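Side-chain contact in predicted acetyltransferase (Clostridium acetobutylicum, PDB 3MGD), which binds acetyl-CoA and is probably an acetyltransferase of the GNAT family: residues 10-13 with 14-18. Numbering follows the deposited sequence.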
# COMPACT_ATOMS: atom_id res chain seq x y z
N LYS A 10 6.92 24.47 -5.29
CA LYS A 10 8.15 25.06 -5.82
C LYS A 10 9.36 24.12 -5.73
O LYS A 10 10.32 24.25 -6.50
CB LYS A 10 8.44 26.36 -5.07
CG LYS A 10 9.62 27.17 -5.56
CD LYS A 10 9.85 28.36 -4.63
CE LYS A 10 11.01 29.24 -5.08
NZ LYS A 10 11.19 30.39 -4.14
N ASP A 11 9.31 23.19 -4.79
CA ASP A 11 10.42 22.27 -4.53
C ASP A 11 10.41 21.00 -5.39
O ASP A 11 11.30 20.17 -5.25
CB ASP A 11 10.41 21.83 -3.06
CG ASP A 11 10.61 23.00 -2.10
OD1 ASP A 11 11.59 23.77 -2.28
OD2 ASP A 11 9.80 23.15 -1.16
N ILE A 12 9.41 20.84 -6.25
CA ILE A 12 9.25 19.56 -6.95
C ILE A 12 10.46 19.10 -7.78
O ILE A 12 10.83 17.92 -7.74
CB ILE A 12 7.94 19.51 -7.77
CG1 ILE A 12 6.74 19.48 -6.82
CG2 ILE A 12 7.90 18.27 -8.67
CD1 ILE A 12 5.38 19.44 -7.51
N SER A 13 11.09 19.99 -8.53
CA SER A 13 12.22 19.52 -9.35
C SER A 13 13.37 19.02 -8.45
O SER A 13 14.09 18.11 -8.84
CB SER A 13 12.68 20.60 -10.33
OG SER A 13 13.23 21.70 -9.64
N LEU A 14 13.52 19.58 -7.26
CA LEU A 14 14.53 19.09 -6.31
C LEU A 14 14.17 17.71 -5.75
O LEU A 14 15.02 16.83 -5.64
CB LEU A 14 14.69 20.06 -5.14
CG LEU A 14 15.14 21.48 -5.46
CD1 LEU A 14 15.00 22.34 -4.21
CD2 LEU A 14 16.57 21.49 -5.98
N LEU A 15 12.91 17.54 -5.38
CA LEU A 15 12.41 16.26 -4.87
C LEU A 15 12.57 15.16 -5.90
O LEU A 15 12.91 14.01 -5.56
CB LEU A 15 10.94 16.39 -4.50
CG LEU A 15 10.60 16.73 -3.05
CD1 LEU A 15 11.62 17.64 -2.40
CD2 LEU A 15 9.19 17.29 -2.94
N VAL A 16 12.29 15.50 -7.15
CA VAL A 16 12.47 14.58 -8.25
C VAL A 16 13.93 14.15 -8.37
O VAL A 16 14.22 12.95 -8.48
CB VAL A 16 11.97 15.17 -9.59
CG1 VAL A 16 12.42 14.30 -10.76
CG2 VAL A 16 10.44 15.32 -9.56
N SER A 17 14.85 15.12 -8.37
CA SER A 17 16.28 14.80 -8.48
C SER A 17 16.77 13.98 -7.31
O SER A 17 17.54 13.02 -7.48
CB SER A 17 17.11 16.09 -8.57
OG SER A 17 16.88 16.74 -9.81
N ILE A 18 16.36 14.35 -6.10
CA ILE A 18 16.81 13.64 -4.91
C ILE A 18 16.27 12.21 -4.90
O ILE A 18 16.98 11.29 -4.50
CB ILE A 18 16.39 14.35 -3.63
CG1 ILE A 18 16.97 15.76 -3.61
CG2 ILE A 18 16.85 13.54 -2.41
CD1 ILE A 18 16.42 16.63 -2.50
O HOH W 1 14.50 17.53 -11.42
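The flat carboxylate of Asp11 is met at OD1 by Leu14, whose CD1 lies 4.2 Å from that oxygen and somewhat off the carboxylate plane. Leu15 lies nearer the root of the same side chain, its CD1 4.4 Å from Asp11 CB. The other oxygen, OD2, is held by a salt bridge to Arg5 and by the backbone N of Asp8, which holds that end of the group in place. The carbonyl of Asp11 is gripped as well. Its O takes a bond from Leu15 N at 3.1 Å and 165°, and a weak, bent one from Leu14 N.

Val16 sits one turn above Ile12. Its CG2 is anti to its own carbonyl carbon, beside its backbone N, which brings it to 3.2 Å from Ile12 O, off to one side of the carbonyl plane. The same methyl meets Ile12 CG2 at 4.0 Å. Both residues pack on Phe42 of helix 35-47, as does Leu15.

On the exposed side, Ser13 O has two donors. Ser17 N comes in tilted 33° from the carbonyl plane. A water donates to Ser13 O at 2.7 Å and also bonds to Ser17 OG, 3.0 Å away, bridging one turn.

Leu14 turns to Ile62 of strand 61-72. The arrangement is the start of an amphipathic helix, passing from a short 3-10 turn into alpha. It is the first helix of the GNAT fold, following strand 3-6.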